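Local coordinates for teichoic acid biosynthesis protein F (Staphylococcus epidermidis, PDB 3L7I) that is a teichoic acid biosynthesis protein whose modelled part has a GT-B-like fold with two parallel beta sheets, at residues 448-451 against 452-456; 468-471 against 472-476; 520-523 against 524-528. All coordinates share one frame; numbering follows the deposited sequence.

Interaction 1 of 3, residues 448-451 against 452-456; sequences LKRL and ANDMK
R450 reaches across a tight turn and donates NE to the backbone O of D454 at 3.1 Å. The bond is nearly straight, at 170°. The carbonyl oxygen lies at the edge of the guanidinium and in its plane, while the donor sits above the plane of the carbonyl. R450 has CG beside its own backbone N (chi1 -58°), and its chain bends at chi3, which swings NE round to D454. The D454 side chain crosses the arginine at about a right angle. D454 OD2 lies well out of the guanidinium plane, 4.4 Å from R450 NH2, and no N-H points at this oxygen. The carboxylate is bonded instead to Y655, and more weakly to S495. D454 N donates to L451 O at 3.2 Å and closes a turn close to type II', with A452 and N453 at its corners. M455, extended beyond CG, runs back toward R450 and L451. Its CE lies 3.3 Å from R450 O and 3.5 Å from L451 CA. The arginine therefore grips the turn by a main-chain oxygen. With D454 facing its other partners, the charge attraction to R450 is probably a minor addition.

Interaction 2 of 3, residues 468-471 against 472-476; sequences YKRN and FNRET
The contact runs along two successive turns of helix 465-476, the crossover helix of the beta-alpha-beta unit that links strands 438-441 and 481-484. Four successive i to i+4 backbone bonds join the segments. They run from F472 N, N473 N, R474 N and E475 N to the carbonyls of Y468, K469, R470 and N471. On the buried side, the aromatic side chains of Y468 and F472 lie next to each other and point the same way. In both, CG is anti to the backbone N (chi1 166° in Y468). This sends the two rings down the same flank of the helix. Their planes are 67° apart and their centroids 5.9 Å apart, an oblique pairing. Y468 OH meets the edge of the F472 ring, 3.5 Å from both F472 CD2 and F472 CE2. T476 CG2 also lies at that ring's edge, and R426 makes a cation-pi contact with F472. Further along, E475 turns its carboxylate to a salt bridge with R478 and to hydrogen bonds with Y439, W479 and T427 N. On the outer side, R470 and R474 run alongside each other. The very close approach modelled between their ends is doubtful, and both residues touch a crystal neighbour. N471 OD1 lies over a face of the R474 guanidinium, 3.9 Å from R474 NE, with the amide plane almost perpendicular to it. A largely aromatic inner flank, with buried E475 satisfied by its partners, and a polar outer one make this an amphipathic helix, as is typical of crossover helices in Rossmann-like domains.

Interaction 3 of 3, residues 520-523 against 524-528; sequences NDQE and YLDEI
This is an N-terminal helix cap on the protein surface, at the start of helix 522-531. D521 is the N-cap residue. Its side chain has CG anti to the backbone N (chi1 -161°), and OD2 accepts a weak bond from Y524 N at 3.4 Å. The D521 and Y524 side chains cross at about a right angle, with D521 OD2 3.7 Å from Y524 CB. D521 OD1 is held by a salt bridge to R518, so each carboxylate oxygen has a partner. The negative charge at this end of the helix probably also suits the helix dipole. The first regular turn follows at once: L525 N donates to D521 O at 3.0 Å, in the carbonyl plane. D526 N then donates to Q522 O, and E527 N to E523 O at 3.1 Å. L525 has CG beside its backbone N (chi1 -62°), which places it near D521 O. Q522, bent at chi2, crosses L525 obliquely, and its NE2 comes no nearer than 4.2 Å to L525 CD1. Y524 takes I528 CD1 over the centre of one ring face, 3.8 Å above the plane, and makes a cation-pi contact with R518. Y524 OH is bonded to E611. The outer residues Q522, E523, D526 and E527 are exposed. The inner ones, Y524, L525 and I528, lie against helix 609-614, and L525 and I528 also touch the loop at I615.

How the interactions relate
Interactions 1 and 2 are neighbours, with centres 13 Å apart. K469 of helix 465-476 joins them: its NZ donates to M455 O in the loop of interaction 1 and weakly to N453 O. A452 CB also packs on the ring of F472. Interaction 3 stands alone, on the opposite side of the chain's centre, about 25 Å from interaction 1 between nearest atoms. Interactions 1 and 3 are surface contacts, whereas interaction 2 is partly buried. The chemistry follows the place. The loop is held by an arginine on a carbonyl. The crossover helix adds an oblique aromatic pair to its backbone bonds, and the helix start a weak aspartate cap.

Interaction 1 of 3, residues 448-451 against 452-456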
ATOM      1  N   LEU A 448      -7.724 -37.386  34.482  1.00 57.47           N
ATOM      2  CA  LEU A 448      -7.322 -38.779  34.557  1.00 58.50           C
ATOM      3  C   LEU A 448      -6.294 -38.994  33.455  1.00 58.95           C
ATOM      4  O   LEU A 448      -5.288 -39.670  33.657  1.00 59.97           O
ATOM      5  CB  LEU A 448      -8.520 -39.692  34.347  1.00 58.64           C
ATOM      6  CG  LEU A 448      -8.193 -41.137  34.003  1.00 59.77           C
ATOM      7  CD1 LEU A 448      -7.988 -41.914  35.276  1.00 60.60           C
ATOM      8  CD2 LEU A 448      -9.293 -41.755  33.157  1.00 59.83           C
ATOM      9  N   LYS A 449      -6.536 -38.396  32.297  1.00 60.61           N
ATOM     10  CA  LYS A 449      -5.602 -38.494  31.187  1.00 59.98           C
ATOM     11  C   LYS A 449      -4.581 -37.339  31.203  1.00 59.78           C
ATOM     12  O   LYS A 449      -4.912 -36.201  31.545  1.00 59.56           O
ATOM     13  CB  LYS A 449      -6.368 -38.517  29.845  1.00 58.95           C
ATOM     14  CG  LYS A 449      -7.262 -39.755  29.614  1.00 59.58           C
ATOM     15  CD  LYS A 449      -8.437 -39.459  28.654  1.00 59.01           C
ATOM     16  CE  LYS A 449      -9.258 -40.717  28.272  1.00 60.00           C
ATOM     17  NZ  LYS A 449      -8.736 -41.422  27.023  1.00 60.55           N
ATOM     18  N   ARG A 450      -3.342 -37.631  30.822  1.00 73.73           N
ATOM     19  CA  ARG A 450      -2.307 -36.603  30.743  1.00 73.82           C
ATOM     20  C   ARG A 450      -2.642 -35.543  29.698  1.00 72.35           C
ATOM     21  O   ARG A 450      -3.073 -35.872  28.594  1.00 71.45           O
ATOM     22  CB  ARG A 450      -0.948 -37.230  30.412  1.00 74.72           C
ATOM     23  CG  ARG A 450      -0.482 -38.281  31.392  1.00 76.44           C
ATOM     24  CD  ARG A 450       0.898 -38.816  31.012  1.00 77.55           C
ATOM     25  NE  ARG A 450       1.980 -37.943  31.474  1.00 78.70           N
ATOM     26  CZ  ARG A 450       2.572 -38.042  32.666  1.00 80.78           C
ATOM     27  NH1 ARG A 450       2.191 -38.988  33.534  1.00 81.81           N
ATOM     28  NH2 ARG A 450       3.547 -37.195  32.987  1.00 81.50           N
ATOM     29  N   LEU A 451      -2.422 -34.275  30.044  1.00 57.80           N
ATOM     30  CA  LEU A 451      -2.721 -33.154  29.135  1.00 56.96           C
ATOM     31  C   LEU A 451      -1.676 -32.043  29.139  1.00 57.01           C
ATOM     32  O   LEU A 451      -0.928 -31.884  30.104  1.00 57.47           O
ATOM     33  CB  LEU A 451      -4.091 -32.524  29.447  1.00 55.86           C
ATOM     34  CG  LEU A 451      -4.539 -32.293  30.894  1.00 55.61           C
ATOM     35  CD1 LEU A 451      -3.384 -32.269  31.870  1.00 56.33           C
ATOM     36  CD2 LEU A 451      -5.331 -31.021  30.970  1.00 54.71           C
ATOM     37  N   ALA A 452      -1.659 -31.256  28.068  1.00 56.61           N
ATOM     38  CA  ALA A 452      -0.815 -30.065  27.993  1.00 56.59           C
ATOM     39  C   ALA A 452       0.685 -30.409  28.092  1.00 57.84           C
ATOM     40  O   ALA A 452       1.192 -31.190  27.291  1.00 58.67           O
ATOM     41  CB  ALA A 452      -1.227 -29.059  29.051  1.00 55.92           C
ATOM     42  N   ASN A 453       1.395 -29.828  29.058  1.00 58.80           N
ATOM     43  CA  ASN A 453       2.829 -30.071  29.192  1.00 60.23           C
ATOM     44  C   ASN A 453       3.182 -31.572  29.278  1.00 61.83           C
ATOM     45  O   ASN A 453       4.265 -32.018  28.858  1.00 63.29           O
ATOM     46  CB  ASN A 453       3.347 -29.358  30.432  1.00 60.59           C
ATOM     47  CG  ASN A 453       4.777 -28.909  30.280  1.00 61.86           C
ATOM     48  OD1 ASN A 453       5.372 -29.034  29.207  1.00 62.20           O
ATOM     49  ND2 ASN A 453       5.340 -28.365  31.353  1.00 62.91           N
ATOM     50  N   ASP A 454       2.239 -32.344  29.804  1.00 60.23           N
ATOM     51  CA  ASP A 454       2.506 -33.704  30.233  1.00 61.32           C
ATOM     52  C   ASP A 454       2.331 -34.727  29.136  1.00 61.82           C
ATOM     53  O   ASP A 454       2.765 -35.862  29.292  1.00 63.05           O
ATOM     54  CB  ASP A 454       1.638 -34.061  31.442  1.00 60.85           C
ATOM     55  CG  ASP A 454       2.068 -33.319  32.697  1.00 61.00           C
ATOM     56  OD1 ASP A 454       3.080 -32.583  32.605  1.00 61.52           O
ATOM     57  OD2 ASP A 454       1.419 -33.470  33.769  1.00 60.74           O
ATOM     58  N   MET A 455       1.710 -34.349  28.027  1.00 85.29           N
ATOM     59  CA  MET A 455       1.601 -35.280  26.916  1.00 87.56           C
ATOM     60  C   MET A 455       2.981 -35.534  26.339  1.00 91.38           C
ATOM     61  O   MET A 455       3.820 -34.629  26.308  1.00 90.01           O
ATOM     62  CB  MET A 455       0.685 -34.733  25.847  1.00 86.78           C
ATOM     63  CG  MET A 455      -0.724 -34.565  26.326  1.00 80.66           C
ATOM     64  SD  MET A 455      -1.850 -34.325  24.952  1.00 77.14           S
ATOM     65  CE  MET A 455      -3.383 -34.051  25.857  1.00 70.74           C
ATOM     66  N   LYS A 456       3.227 -36.761  25.889  1.00 91.87           N
ATOM     67  CA  LYS A 456       4.536 -37.080  25.333  1.00 94.95           C
ATOM     68  C   LYS A 456       4.574 -36.819  23.831  1.00 94.92           C
ATOM     69  O   LYS A 456       5.505 -36.183  23.337  1.00 94.40           O
ATOM     70  CB  LYS A 456       4.951 -38.515  25.664  1.00 99.13           C
ATOM     71  CG  LYS A 456       6.474 -38.723  25.772  1.00102.96           C
ATOM     72  CD  LYS A 456       7.106 -37.955  26.954  1.00101.70           C
ATOM     73  CE  LYS A 456       7.690 -36.586  26.545  1.00 98.62           C
ATOM     74  NZ  LYS A 456       9.068 -36.682  25.960  1.00101.16           N
TER

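Interaction 2 of 3, residues 468-471 against 472-476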
ATOM      1  N   TYR A 468       2.265 -26.847  19.841  1.00 65.37           N
ATOM      2  CA  TYR A 468       0.980 -27.043  20.494  1.00 63.49           C
ATOM      3  C   TYR A 468       1.098 -26.718  21.970  1.00 62.42           C
ATOM      4  O   TYR A 468       0.251 -26.023  22.544  1.00 61.18           O
ATOM      5  CB  TYR A 468       0.497 -28.474  20.301  1.00 63.40           C
ATOM      6  CG  TYR A 468      -0.636 -28.832  21.206  1.00 61.65           C
ATOM      7  CD1 TYR A 468      -1.954 -28.680  20.793  1.00 60.83           C
ATOM      8  CD2 TYR A 468      -0.393 -29.310  22.483  1.00 61.04           C
ATOM      9  CE1 TYR A 468      -3.006 -28.996  21.621  1.00 59.40           C
ATOM     10  CE2 TYR A 468      -1.443 -29.645  23.329  1.00 59.66           C
ATOM     11  CZ  TYR A 468      -2.747 -29.480  22.889  1.00 58.81           C
ATOM     12  OH  TYR A 468      -3.782 -29.793  23.743  1.00 57.62           O
ATOM     13  N   LYS A 469       2.163 -27.215  22.577  1.00 63.17           N
ATOM     14  CA  LYS A 469       2.513 -26.830  23.934  1.00 62.76           C
ATOM     15  C   LYS A 469       2.849 -25.337  24.050  1.00 63.02           C
ATOM     16  O   LYS A 469       2.454 -24.685  25.020  1.00 62.21           O
ATOM     17  CB  LYS A 469       3.654 -27.713  24.479  1.00 63.92           C
ATOM     18  CG  LYS A 469       3.267 -29.180  24.670  1.00 63.67           C
ATOM     19  CD  LYS A 469       4.283 -29.917  25.523  1.00 64.78           C
ATOM     20  CE  LYS A 469       4.277 -31.420  25.264  1.00 65.37           C
ATOM     21  NZ  LYS A 469       5.529 -32.077  25.732  1.00 67.11           N
ATOM     22  N   ARG A 470       3.573 -24.791  23.080  1.00 71.29           N
ATOM     23  CA  ARG A 470       3.840 -23.364  23.111  1.00 70.07           C
ATOM     24  C   ARG A 470       2.526 -22.594  23.199  1.00 67.80           C
ATOM     25  O   ARG A 470       2.380 -21.696  24.020  1.00 66.63           O
ATOM     26  CB  ARG A 470       4.647 -22.895  21.891  1.00 71.24           C
ATOM     27  CG  ARG A 470       4.463 -21.402  21.560  1.00 70.02           C
ATOM     28  CD  ARG A 470       5.597 -20.801  20.745  1.00 71.61           C
ATOM     29  NE  ARG A 470       5.505 -21.031  19.293  1.00 73.03           N
ATOM     30  CZ  ARG A 470       4.461 -20.677  18.535  1.00 72.61           C
ATOM     31  NH1 ARG A 470       3.392 -20.109  19.084  1.00 70.47           N
ATOM     32  NH2 ARG A 470       4.473 -20.909  17.223  1.00 74.83           N
ATOM     33  N   ASN A 471       1.567 -22.948  22.354  1.00 62.79           N
ATOM     34  CA  ASN A 471       0.305 -22.230  22.321  1.00 61.75           C
ATOM     35  C   ASN A 471      -0.504 -22.435  23.577  1.00 60.27           C
ATOM     36  O   ASN A 471      -1.189 -21.519  24.029  1.00 59.72           O
ATOM     37  CB  ASN A 471      -0.526 -22.635  21.113  1.00 61.78           C
ATOM     38  CG  ASN A 471      -0.020 -22.017  19.836  1.00 63.42           C
ATOM     39  OD1 ASN A 471       0.624 -20.961  19.854  1.00 64.25           O
ATOM     40  ND2 ASN A 471      -0.289 -22.679  18.713  1.00 64.15           N
ATOM     41  N   PHE A 472      -0.436 -23.642  24.131  1.00 59.85           N
ATOM     42  CA  PHE A 472      -1.188 -23.945  25.323  1.00 58.70           C
ATOM     43  C   PHE A 472      -0.556 -23.131  26.438  1.00 59.09           C
ATOM     44  O   PHE A 472      -1.231 -22.635  27.343  1.00 58.49           O
ATOM     45  CB  PHE A 472      -1.105 -25.435  25.632  1.00 58.53           C
ATOM     46  CG  PHE A 472      -2.306 -25.975  26.339  1.00 57.34           C
ATOM     47  CD1 PHE A 472      -2.748 -25.407  27.520  1.00 56.84           C
ATOM     48  CD2 PHE A 472      -2.989 -27.059  25.832  1.00 56.96           C
ATOM     49  CE1 PHE A 472      -3.853 -25.901  28.167  1.00 55.97           C
ATOM     50  CE2 PHE A 472      -4.096 -27.562  26.483  1.00 56.03           C
ATOM     51  CZ  PHE A 472      -4.520 -26.986  27.648  1.00 55.54           C
ATOM     52  N   ASN A 473       0.751 -22.977  26.367  1.00 60.33           N
ATOM     53  CA  ASN A 473       1.467 -22.276  27.402  1.00 61.04           C
ATOM     54  C   ASN A 473       1.076 -20.818  27.371  1.00 61.07           C
ATOM     55  O   ASN A 473       0.958 -20.189  28.418  1.00 61.17           O
ATOM     56  CB  ASN A 473       2.984 -22.452  27.216  1.00 62.61           C
ATOM     57  CG  ASN A 473       3.784 -21.817  28.336  1.00 63.63           C
ATOM     58  OD1 ASN A 473       3.214 -21.306  29.308  1.00 63.21           O
ATOM     59  ND2 ASN A 473       5.106 -21.836  28.205  1.00 65.20           N
ATOM     60  N   ARG A 474       0.872 -20.291  26.165  1.00 61.23           N
ATOM     61  CA  ARG A 474       0.442 -18.915  25.969  1.00 61.44           C
ATOM     62  C   ARG A 474      -0.904 -18.648  26.656  1.00 60.28           C
ATOM     63  O   ARG A 474      -1.092 -17.602  27.289  1.00 60.61           O
ATOM     64  CB  ARG A 474       0.318 -18.600  24.476  1.00 61.91           C
ATOM     65  CG  ARG A 474       1.565 -18.056  23.816  1.00 63.60           C
ATOM     66  CD  ARG A 474       1.408 -17.906  22.281  1.00 64.33           C
ATOM     67  NE  ARG A 474       2.686 -18.134  21.588  1.00 65.94           N
ATOM     68  CZ  ARG A 474       3.115 -17.456  20.517  1.00 67.50           C
ATOM     69  NH1 ARG A 474       2.366 -16.479  20.001  1.00 67.68           N
ATOM     70  NH2 ARG A 474       4.300 -17.735  19.963  1.00 69.11           N
ATOM     71  N   GLU A 475      -1.840 -19.590  26.517  1.00 59.13           N
ATOM     72  CA  GLU A 475      -3.181 -19.439  27.064  1.00 58.16           C
ATOM     73  C   GLU A 475      -3.167 -19.496  28.580  1.00 58.10           C
ATOM     74  O   GLU A 475      -3.790 -18.656  29.231  1.00 58.16           O
ATOM     75  CB  GLU A 475      -4.124 -20.500  26.498  1.00 57.18           C
ATOM     76  CG  GLU A 475      -5.417 -20.771  27.306  1.00 56.21           C
ATOM     77  CD  GLU A 475      -6.368 -19.573  27.386  1.00 56.24           C
ATOM     78  OE1 GLU A 475      -5.978 -18.485  26.892  1.00 57.03           O
ATOM     79  OE2 GLU A 475      -7.485 -19.710  27.949  1.00 55.65           O
ATOM     80  N   THR A 476      -2.460 -20.465  29.155  1.00 58.23           N
ATOM     81  CA  THR A 476      -2.519 -20.575  30.606  1.00 58.42           C
ATOM     82  C   THR A 476      -1.802 -19.392  31.256  1.00 59.69           C
ATOM     83  O   THR A 476      -2.149 -18.979  32.370  1.00 60.08           O
ATOM     84  CB  THR A 476      -1.953 -21.889  31.143  1.00 58.55           C
ATOM     85  OG1 THR A 476      -0.521 -21.851  31.093  1.00 59.74           O
ATOM     86  CG2 THR A 476      -2.478 -23.050  30.345  1.00 57.60           C
TER

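Interaction 3 of 3, residues 520-523 against 524-528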
ATOM      1  N   ASN A 520     -30.522 -34.234  48.604  1.00 96.21           N
ATOM      2  CA  ASN A 520     -31.680 -34.657  49.398  1.00 99.28           C
ATOM      3  C   ASN A 520     -32.931 -33.800  49.209  1.00100.66           C
ATOM      4  O   ASN A 520     -33.931 -33.985  49.899  1.00103.67           O
ATOM      5  CB  ASN A 520     -31.307 -34.786  50.874  1.00104.56           C
ATOM      6  CG  ASN A 520     -30.336 -35.927  51.124  1.00104.25           C
ATOM      7  OD1 ASN A 520     -30.719 -36.975  51.647  1.00105.88           O
ATOM      8  ND2 ASN A 520     -29.078 -35.743  50.724  1.00102.50           N
ATOM      9  N   ASP A 521     -32.859 -32.877  48.255  1.00 89.92           N
ATOM     10  CA  ASP A 521     -33.993 -32.053  47.861  1.00 91.77           C
ATOM     11  C   ASP A 521     -34.898 -32.884  46.949  1.00 90.98           C
ATOM     12  O   ASP A 521     -34.676 -32.972  45.738  1.00 88.39           O
ATOM     13  CB  ASP A 521     -33.479 -30.807  47.131  1.00 90.66           C
ATOM     14  CG  ASP A 521     -34.496 -29.679  47.089  1.00 93.47           C
ATOM     15  OD1 ASP A 521     -34.079 -28.512  47.275  1.00 94.20           O
ATOM     16  OD2 ASP A 521     -35.698 -29.954  46.865  1.00 95.06           O
ATOM     17  N   GLN A 522     -35.913 -33.510  47.531  1.00100.32           N
ATOM     18  CA  GLN A 522     -36.733 -34.446  46.780  1.00 97.95           C
ATOM     19  C   GLN A 522     -37.613 -33.787  45.724  1.00 98.02           C
ATOM     20  O   GLN A 522     -37.944 -34.410  44.724  1.00 95.35           O
ATOM     21  CB  GLN A 522     -37.548 -35.314  47.723  1.00100.35           C
ATOM     22  CG  GLN A 522     -36.813 -36.565  48.128  1.00 98.72           C
ATOM     23  CD  GLN A 522     -37.146 -37.742  47.222  1.00 94.96           C
ATOM     24  OE1 GLN A 522     -38.313 -37.939  46.858  1.00 95.27           O
ATOM     25  NE2 GLN A 522     -36.132 -38.546  46.869  1.00 91.91           N
ATOM     26  N   GLU A 523     -37.976 -32.529  45.927  1.00 96.24           N
ATOM     27  CA  GLU A 523     -38.784 -31.824  44.940  1.00 97.48           C
ATOM     28  C   GLU A 523     -37.956 -31.565  43.687  1.00 94.35           C
ATOM     29  O   GLU A 523     -38.426 -31.735  42.564  1.00 93.48           O
ATOM     30  CB  GLU A 523     -39.308 -30.509  45.517  1.00102.79           C
ATOM     31  CG  GLU A 523     -40.477 -29.895  44.758  1.00105.91           C
ATOM     32  CD  GLU A 523     -41.049 -28.665  45.462  1.00111.83           C
ATOM     33  OE1 GLU A 523     -42.224 -28.321  45.203  1.00115.92           O
ATOM     34  OE2 GLU A 523     -40.330 -28.046  46.281  1.00112.89           O
ATOM     35  N   TYR A 524     -36.710 -31.158  43.894  1.00 90.85           N
ATOM     36  CA  TYR A 524     -35.776 -30.920  42.805  1.00 87.76           C
ATOM     37  C   TYR A 524     -35.493 -32.218  42.054  1.00 84.91           C
ATOM     38  O   TYR A 524     -35.437 -32.236  40.823  1.00 83.21           O
ATOM     39  CB  TYR A 524     -34.487 -30.328  43.378  1.00 86.89           C
ATOM     40  CG  TYR A 524     -33.393 -30.010  42.389  1.00 84.03           C
ATOM     41  CD1 TYR A 524     -33.658 -29.304  41.220  1.00 83.75           C
ATOM     42  CD2 TYR A 524     -32.078 -30.380  42.650  1.00 81.95           C
ATOM     43  CE1 TYR A 524     -32.643 -29.006  40.320  1.00 81.44           C
ATOM     44  CE2 TYR A 524     -31.061 -30.080  41.767  1.00 79.67           C
ATOM     45  CZ  TYR A 524     -31.349 -29.395  40.603  1.00 79.43           C
ATOM     46  OH  TYR A 524     -30.330 -29.098  39.728  1.00 77.44           O
ATOM     47  N   LEU A 525     -35.323 -33.308  42.797  1.00 84.61           N
ATOM     48  CA  LEU A 525     -35.051 -34.597  42.164  1.00 82.12           C
ATOM     49  C   LEU A 525     -36.252 -35.003  41.313  1.00 82.60           C
ATOM     50  O   LEU A 525     -36.098 -35.631  40.261  1.00 80.42           O
ATOM     51  CB  LEU A 525     -34.697 -35.673  43.201  1.00 82.15           C
ATOM     52  CG  LEU A 525     -33.432 -35.375  44.009  1.00 81.65           C
ATOM     53  CD1 LEU A 525     -33.073 -36.509  44.937  1.00 81.77           C
ATOM     54  CD2 LEU A 525     -32.279 -35.076  43.074  1.00 78.83           C
ATOM     55  N   ASP A 526     -37.445 -34.609  41.758  1.00 85.67           N
ATOM     56  CA  ASP A 526     -38.671 -34.944  41.051  1.00 86.66           C
ATOM     57  C   ASP A 526     -38.811 -34.210  39.731  1.00 87.54           C
ATOM     58  O   ASP A 526     -39.238 -34.801  38.744  1.00 86.62           O
ATOM     59  CB  ASP A 526     -39.894 -34.696  41.931  1.00 90.69           C
ATOM     60  CG  ASP A 526     -40.132 -35.827  42.907  1.00 91.45           C
ATOM     61  OD1 ASP A 526     -41.245 -35.910  43.499  1.00 94.69           O
ATOM     62  OD2 ASP A 526     -39.187 -36.644  43.054  1.00 89.04           O
ATOM     63  N   GLU A 527     -38.462 -32.927  39.709  1.00 86.60           N
ATOM     64  CA  GLU A 527     -38.471 -32.174  38.455  1.00 86.01           C
ATOM     65  C   GLU A 527     -37.643 -32.930  37.423  1.00 82.58           C
ATOM     66  O   GLU A 527     -38.135 -33.328  36.363  1.00 82.05           O
ATOM     67  CB  GLU A 527     -37.852 -30.790  38.629  1.00 86.61           C
ATOM     68  CG  GLU A 527     -38.715 -29.747  39.308  1.00 90.30           C
ATOM     69  CD  GLU A 527     -37.967 -28.423  39.514  1.00 90.67           C
ATOM     70  OE1 GLU A 527     -36.960 -28.186  38.789  1.00 88.23           O
ATOM     71  OE2 GLU A 527     -38.384 -27.626  40.400  1.00 93.57           O
ATOM     72  N   ILE A 528     -36.370 -33.111  37.761  1.00 80.51           N
ATOM     73  CA  ILE A 528     -35.400 -33.767  36.904  1.00 77.48           C
ATOM     74  C   ILE A 528     -35.945 -35.098  36.425  1.00 76.61           C
ATOM     75  O   ILE A 528     -35.824 -35.446  35.244  1.00 75.13           O
ATOM     76  CB  ILE A 528     -34.102 -34.000  37.667  1.00 75.99           C
ATOM     77  CG1 ILE A 528     -33.606 -32.678  38.252  1.00 77.07           C
ATOM     78  CG2 ILE A 528     -33.075 -34.647  36.772  1.00 73.20           C
ATOM     79  CD1 ILE A 528     -32.373 -32.811  39.140  1.00 76.07           C
TER